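PDB 3MC1: predicted phosphatase, HAD family from Clostridium acetobutylicum, which probably hydrolyses phosphate esters, as do many members of the haloacid dehalogenase (HAD) superfamily. Local coordinates for residues L51-F55 with A66-I70; R74-K78 with K111-F115. All coordinates share one frame; numbering follows the deposited sequence.

Overall arrangement
Both contacts use helix 63-81, part of what is probably a C1-type helical cap, inserted between strand 6-9 and strand 104-109 as in many HAD hydrolases. Contact 1 (51-55 with 66-70) is packing within the cap. Contact 2 (74-78 with 111-115) crosses from the cap to the core, where strand 104-109 gives way to helix 113-122. Their centres are 13 Å apart, in series along the chain. The sodium ion seen at Asp10, Asp12 and Asp167 lies about 8 Å from the Lys111 side chain and about 12 Å from that of Leu51. Each of these side chains also lies about 4 Å from bound glycerol, consistent with the cleft between cap and core.

Contact 1: L51-F55 with A66-I70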
ATOM      1  N   LEU A  51       9.188  -2.253   5.034  1.00 18.32           N
ATOM      2  CA  LEU A  51      10.409  -2.981   4.685  1.00 20.14           C
ATOM      3  C   LEU A  51      11.084  -3.595   5.908  1.00 20.74           C
ATOM      4  O   LEU A  51      11.542  -4.738   5.869  1.00 19.92           O
ATOM      5  CB  LEU A  51      11.413  -2.059   3.983  1.00 20.05           C
ATOM      6  CG  LEU A  51      11.056  -1.598   2.573  1.00 20.96           C
ATOM      7  CD1 LEU A  51      12.157  -0.708   2.041  1.00 18.98           C
ATOM      8  CD2 LEU A  51      10.851  -2.811   1.670  1.00 22.04           C
ATOM      9  N   LYS A  52      11.153  -2.827   6.991  1.00 23.14           N
ATOM     10  CA  LYS A  52      11.809  -3.301   8.201  1.00 24.73           C
ATOM     11  C   LYS A  52      11.241  -4.637   8.648  1.00 25.06           C
ATOM     12  O   LYS A  52      11.980  -5.592   8.866  1.00 24.86           O
ATOM     13  CB  LYS A  52      11.667  -2.270   9.324  1.00 27.15           C
ATOM     14  CG  LYS A  52      12.468  -2.602  10.569  1.00 29.85           C
ATOM     15  CD  LYS A  52      12.379  -1.487  11.595  1.00 33.65           C
ATOM     16  CE  LYS A  52      13.022  -0.192  11.094  1.00 35.76           C
ATOM     17  NZ  LYS A  52      12.861   0.930  12.075  1.00 35.35           N
ATOM     18  N   THR A  53       9.921  -4.706   8.773  1.00 24.84           N
ATOM     19  CA  THR A  53       9.272  -5.940   9.201  1.00 25.30           C
ATOM     20  C   THR A  53       9.670  -7.100   8.278  1.00 24.48           C
ATOM     21  O   THR A  53       9.936  -8.218   8.739  1.00 23.91           O
ATOM     22  CB  THR A  53       7.724  -5.785   9.201  1.00 23.97           C
ATOM     23  OG1 THR A  53       7.225  -5.872   7.861  1.00 27.66           O
ATOM     24  CG2 THR A  53       7.336  -4.435   9.758  1.00 23.57           C
ATOM     25  N   SER A  54       9.740  -6.827   6.977  1.00 23.91           N
ATOM     26  CA  SER A  54      10.089  -7.854   5.997  1.00 22.90           C
ATOM     27  C   SER A  54      11.549  -8.317   6.052  1.00 23.40           C
ATOM     28  O   SER A  54      11.816  -9.515   6.012  1.00 21.84           O
ATOM     29  CB  SER A  54       9.750  -7.367   4.583  1.00 25.72           C
ATOM     30  OG  SER A  54       8.344  -7.196   4.415  1.00 23.21           O
ATOM     31  N   PHE A  55      12.493  -7.384   6.135  1.00 22.51           N
ATOM     32  CA  PHE A  55      13.905  -7.766   6.198  1.00 23.53           C
ATOM     33  C   PHE A  55      14.183  -8.565   7.474  1.00 25.66           C
ATOM     34  O   PHE A  55      14.950  -9.531   7.465  1.00 25.35           O
ATOM     35  CB  PHE A  55      14.809  -6.529   6.146  1.00 23.32           C
ATOM     36  CG  PHE A  55      15.068  -6.019   4.748  1.00 21.45           C
ATOM     37  CD1 PHE A  55      15.644  -6.847   3.788  1.00 19.33           C
ATOM     38  CD2 PHE A  55      14.740  -4.706   4.397  1.00 21.99           C
ATOM     39  CE1 PHE A  55      15.894  -6.379   2.497  1.00 20.44           C
ATOM     40  CE2 PHE A  55      14.987  -4.229   3.111  1.00 20.66           C
ATOM     41  CZ  PHE A  55      15.564  -5.065   2.157  1.00 20.91           C
ATOM     42  N   ALA A  66      18.482  -4.210   9.586  1.00 25.96           N
ATOM     43  CA  ALA A  66      17.359  -4.033   8.676  1.00 24.85           C
ATOM     44  C   ALA A  66      17.362  -2.584   8.205  1.00 23.64           C
ATOM     45  O   ALA A  66      17.017  -2.285   7.060  1.00 24.71           O
ATOM     46  CB  ALA A  66      16.046  -4.362   9.384  1.00 24.86           C
ATOM     47  N   THR A  67      17.768  -1.688   9.094  1.00 22.22           N
ATOM     48  CA  THR A  67      17.824  -0.272   8.766  1.00 25.25           C
ATOM     49  C   THR A  67      18.877  -0.005   7.698  1.00 24.91           C
ATOM     50  O   THR A  67      18.700   0.863   6.841  1.00 23.98           O
ATOM     51  CB  THR A  67      18.138   0.565  10.008  1.00 25.64           C
ATOM     52  OG1 THR A  67      17.083   0.402  10.961  1.00 28.78           O
ATOM     53  CG2 THR A  67      18.260   2.034   9.643  1.00 28.50           C
ATOM     54  N   VAL A  68      19.971  -0.759   7.751  1.00 24.94           N
ATOM     55  CA  VAL A  68      21.043  -0.602   6.772  1.00 24.60           C
ATOM     56  C   VAL A  68      20.524  -1.100   5.436  1.00 22.12           C
ATOM     57  O   VAL A  68      20.733  -0.463   4.397  1.00 22.10           O
ATOM     58  CB  VAL A  68      22.297  -1.424   7.164  1.00 26.40           C
ATOM     59  CG1 VAL A  68      23.308  -1.413   6.017  1.00 26.52           C
ATOM     60  CG2 VAL A  68      22.924  -0.842   8.419  1.00 28.15           C
ATOM     61  N   ALA A  69      19.843  -2.244   5.484  1.00 19.46           N
ATOM     62  CA  ALA A  69      19.263  -2.860   4.304  1.00 18.75           C
ATOM     63  C   ALA A  69      18.242  -1.928   3.648  1.00 19.32           C
ATOM     64  O   ALA A  69      18.142  -1.867   2.420  1.00 18.51           O
ATOM     65  CB  ALA A  69      18.597  -4.174   4.685  1.00 16.36           C
ATOM     66  N   ILE A  70      17.482  -1.210   4.470  1.00 17.72           N
ATOM     67  CA  ILE A  70      16.477  -0.284   3.955  1.00 16.82           C
ATOM     68  C   ILE A  70      17.168   0.844   3.196  1.00 17.50           C
ATOM     69  O   ILE A  70      16.695   1.279   2.148  1.00 17.89           O
ATOM     70  CB  ILE A  70      15.613   0.292   5.110  1.00 15.86           C
ATOM     71  CG1 ILE A  70      14.678  -0.801   5.639  1.00 15.56           C
ATOM     72  CG2 ILE A  70      14.816   1.499   4.629  1.00 14.25           C
ATOM     73  CD1 ILE A  70      13.885  -0.407   6.895  1.00 16.72           C
TER
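Leu51, Lys52 and Phe55 pack against Ala66, Ala69 and Ile70 where two helices of the probable cap, 51-59 and 63-81, meet. The pair illustrates how small side chains on one helix make a seat for a large one on the next. The local axes come within 9.1 Å at an angle of 119°, so the second helix runs back steeply across the first. Ala69 meets the ring of Phe55 squarely: its CB sits over the ring centre, 3.8 Å from the centroid and only 5° off the ring normal, a CH-pi contact. A chi1 of -83° sets the Phe55 ring beside the second helix, and the rotation about CB-CG turns its face to that methyl. Behind the ring, Phe55 CB meets Ala66 CB at 4.1 Å.

Ile70 lays its outer chain against Leu51 and Lys52. Its CG1 lies 3.9 Å from Leu51 CB and also approaches Phe55 CD2, while the terminal CD1, continuing the chain anti, is carried out to 3.8 Å from Lys52 CB. Lys52 runs alongside Thr67, both pointing the same way, with its CG passing the methyl of Ala66; its NZ forms a salt bridge with Glu63, whose backbone O bonds Thr67 OG1. Phe55 also touches helix 19-31 and makes an edge-to-face pair with Phe46.

No hydrogen bond joins the two segments. Their cohesion therefore rests on shape and on mostly apolar packing, which buries 322 Å² in all, both sides summed, while the Lys52-Glu63 salt bridge ties the lysine to the start of helix 63-81.

Contact 2: R74-K78 with K111-F115; sequences RDYFK and KPTVF
The backbones stay well apart, Lys78 CA and Phe115 CA being the nearest pair at 7.3 Å, as helix 74-78 faces a segment that turns a corner at Lys111 and enters a helix after Pro112 at the N-cap. Side chains fill the interval, and Phe115 is the one they gather round. Phe77 presents its edge to the Phe115 face in a T-shaped stack, centroids 5.2 Å apart and planes at 65°; Phe77 CE2 comes to 3.8 Å from Phe115 CD2. Phe77 reaches across because its CG is anti to the backbone N (chi1 -173°).

Arg74 passes the same ring at its edge, CG lying 3.9 Å from Phe115 CE2 near the ring plane. Its chain then runs extended to the guanidinium, where NH2 rests 3.6 Å from Pro112 CG and NH1 bonds the backbone O of Leu137. The Lys78 contribution is smaller, CB touching Phe115 CE1 at 4.0 Å before the chain leads away.

Lys111 meets Phe77 from the opposite direction. Bends in its outer chain bring CE to a close 3.4 Å from Phe77 CZ, while NZ forms a salt bridge with Asp12. An aromatic side chain of the probable cap thus lies against a lysine that is salt-bridged to a residue of the sodium site.

Phe77 also touches Ser25 of helix 19-31 and Ile119 of helix 113-122. The backbones of Lys111 and Thr113 bond that of Ser135 on edge strand 131-135, so the segment that receives the cap side chains is itself fastened to the parallel sheet.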
ATOM      1  N   ARG A  74      16.779   1.938  -0.733  1.00 11.83           N
ATOM      2  CA  ARG A  74      16.462   3.292  -1.178  1.00 13.30           C
ATOM      3  C   ARG A  74      17.443   3.912  -2.161  1.00 15.91           C
ATOM      4  O   ARG A  74      17.039   4.720  -2.991  1.00 13.18           O
ATOM      5  CB  ARG A  74      16.259   4.202   0.028  1.00 13.99           C
ATOM      6  CG  ARG A  74      14.962   3.871   0.764  1.00 14.32           C
ATOM      7  CD  ARG A  74      14.841   4.615   2.071  1.00 15.47           C
ATOM      8  NE  ARG A  74      13.606   4.274   2.772  1.00 15.00           N
ATOM      9  CZ  ARG A  74      13.321   4.672   4.008  1.00 16.64           C
ATOM     10  NH1 ARG A  74      14.189   5.420   4.676  1.00 17.82           N
ATOM     11  NH2 ARG A  74      12.175   4.326   4.576  1.00 15.96           N
ATOM     12  N   ASP A  75      18.723   3.541  -2.073  1.00 16.11           N
ATOM     13  CA  ASP A  75      19.718   4.064  -3.005  1.00 17.34           C
ATOM     14  C   ASP A  75      19.253   3.776  -4.420  1.00 16.63           C
ATOM     15  O   ASP A  75      19.432   4.598  -5.322  1.00 18.51           O
ATOM     16  CB  ASP A  75      21.087   3.395  -2.814  1.00 21.01           C
ATOM     17  CG  ASP A  75      21.652   3.593  -1.428  1.00 23.91           C
ATOM     18  OD1 ASP A  75      21.459   4.682  -0.849  1.00 27.00           O
ATOM     19  OD2 ASP A  75      22.313   2.659  -0.927  1.00 28.31           O
ATOM     20  N   TYR A  76      18.672   2.595  -4.609  1.00 15.59           N
ATOM     21  CA  TYR A  76      18.182   2.183  -5.913  1.00 15.41           C
ATOM     22  C   TYR A  76      16.728   2.604  -6.172  1.00 14.47           C
ATOM     23  O   TYR A  76      16.379   3.017  -7.278  1.00 12.00           O
ATOM     24  CB  TYR A  76      18.281   0.667  -6.053  1.00 15.05           C
ATOM     25  CG  TYR A  76      17.784   0.159  -7.386  1.00 17.91           C
ATOM     26  CD1 TYR A  76      18.626   0.118  -8.504  1.00 19.38           C
ATOM     27  CD2 TYR A  76      16.455  -0.238  -7.549  1.00 17.30           C
ATOM     28  CE1 TYR A  76      18.150  -0.307  -9.749  1.00 20.55           C
ATOM     29  CE2 TYR A  76      15.973  -0.659  -8.779  1.00 17.89           C
ATOM     30  CZ  TYR A  76      16.820  -0.693  -9.877  1.00 21.52           C
ATOM     31  OH  TYR A  76      16.334  -1.124 -11.090  1.00 21.85           O
ATOM     32  N   PHE A  77      15.880   2.475  -5.154  1.00 14.37           N
ATOM     33  CA  PHE A  77      14.467   2.821  -5.309  1.00 12.79           C
ATOM     34  C   PHE A  77      14.197   4.290  -5.592  1.00 14.19           C
ATOM     35  O   PHE A  77      13.415   4.624  -6.479  1.00 13.38           O
ATOM     36  CB  PHE A  77      13.678   2.419  -4.066  1.00 10.47           C
ATOM     37  CG  PHE A  77      12.197   2.601  -4.220  1.00 12.51           C
ATOM     38  CD1 PHE A  77      11.445   1.647  -4.889  1.00 12.09           C
ATOM     39  CD2 PHE A  77      11.563   3.746  -3.738  1.00 12.37           C
ATOM     40  CE1 PHE A  77      10.075   1.824  -5.081  1.00 15.81           C
ATOM     41  CE2 PHE A  77      10.187   3.931  -3.926  1.00 13.07           C
ATOM     42  CZ  PHE A  77       9.449   2.968  -4.599  1.00 12.15           C
ATOM     43  N   LYS A  78      14.838   5.171  -4.840  1.00 15.07           N
ATOM     44  CA  LYS A  78      14.608   6.596  -5.019  1.00 15.71           C
ATOM     45  C   LYS A  78      14.920   7.095  -6.425  1.00 18.02           C
ATOM     46  O   LYS A  78      14.323   8.070  -6.886  1.00 18.12           O
ATOM     47  CB  LYS A  78      15.447   7.395  -4.025  1.00 14.96           C
ATOM     48  CG  LYS A  78      16.936   7.399  -4.371  1.00 16.43           C
ATOM     49  CD  LYS A  78      17.770   8.022  -3.271  1.00 16.29           C
ATOM     50  CE  LYS A  78      19.250   8.080  -3.665  1.00 16.45           C
ATOM     51  NZ  LYS A  78      20.090   8.638  -2.562  1.00 17.16           N
ATOM     52  N   LYS A 111       4.231   2.793   2.703  1.00 12.87           N
ATOM     53  CA  LYS A 111       5.314   3.301   1.878  1.00 13.48           C
ATOM     54  C   LYS A 111       5.628   4.730   2.337  1.00 13.30           C
ATOM     55  O   LYS A 111       4.728   5.468   2.728  1.00 14.33           O
ATOM     56  CB  LYS A 111       4.898   3.298   0.405  1.00 12.48           C
ATOM     57  CG  LYS A 111       6.011   3.706  -0.547  1.00 14.03           C
ATOM     58  CD  LYS A 111       5.502   3.780  -1.964  1.00 10.69           C
ATOM     59  CE  LYS A 111       6.507   3.183  -2.937  1.00 16.31           C
ATOM     60  NZ  LYS A 111       6.723   1.737  -2.651  1.00 12.77           N
ATOM     61  N   PRO A 112       6.912   5.132   2.314  1.00 15.53           N
ATOM     62  CA  PRO A 112       7.212   6.501   2.748  1.00 14.71           C
ATOM     63  C   PRO A 112       6.388   7.529   1.966  1.00 14.52           C
ATOM     64  O   PRO A 112       6.219   7.397   0.757  1.00 15.02           O
ATOM     65  CB  PRO A 112       8.704   6.628   2.467  1.00 13.23           C
ATOM     66  CG  PRO A 112       9.207   5.242   2.722  1.00 14.61           C
ATOM     67  CD  PRO A 112       8.156   4.389   2.030  1.00 13.30           C
ATOM     68  N   THR A 113       5.887   8.548   2.664  1.00 14.35           N
ATOM     69  CA  THR A 113       5.089   9.607   2.049  1.00 15.74           C
ATOM     70  C   THR A 113       5.827  10.317   0.913  1.00 16.81           C
ATOM     71  O   THR A 113       5.237  10.647  -0.116  1.00 15.65           O
ATOM     72  CB  THR A 113       4.707  10.694   3.079  1.00 15.71           C
ATOM     73  OG1 THR A 113       4.155  10.080   4.247  1.00 23.47           O
ATOM     74  CG2 THR A 113       3.689  11.649   2.493  1.00 18.75           C
ATOM     75  N   VAL A 114       7.117  10.557   1.100  1.00 16.80           N
ATOM     76  CA  VAL A 114       7.896  11.256   0.088  1.00 16.14           C
ATOM     77  C   VAL A 114       7.910  10.510  -1.239  1.00 14.00           C
ATOM     78  O   VAL A 114       7.767  11.124  -2.298  1.00 14.19           O
ATOM     79  CB  VAL A 114       9.346  11.509   0.582  1.00 16.68           C
ATOM     80  CG1 VAL A 114      10.006  10.203   0.969  1.00 15.81           C
ATOM     81  CG2 VAL A 114      10.139  12.230  -0.502  1.00 18.33           C
ATOM     82  N   PHE A 115       8.081   9.191  -1.185  1.00 11.14           N
ATOM     83  CA  PHE A 115       8.079   8.380  -2.398  1.00 12.26           C
ATOM     84  C   PHE A 115       6.664   8.253  -2.967  1.00 11.39           C
ATOM     85  O   PHE A 115       6.473   8.343  -4.171  1.00  9.67           O
ATOM     86  CB  PHE A 115       8.609   6.966  -2.124  1.00 11.36           C
ATOM     87  CG  PHE A 115      10.031   6.926  -1.628  1.00 14.57           C
ATOM     88  CD1 PHE A 115      10.973   7.850  -2.083  1.00 15.09           C
ATOM     89  CD2 PHE A 115      10.437   5.936  -0.738  1.00 14.78           C
ATOM     90  CE1 PHE A 115      12.301   7.781  -1.657  1.00 17.12           C
ATOM     91  CE2 PHE A 115      11.764   5.860  -0.308  1.00 14.71           C
ATOM     92  CZ  PHE A 115      12.693   6.783  -0.768  1.00 14.98           C
TER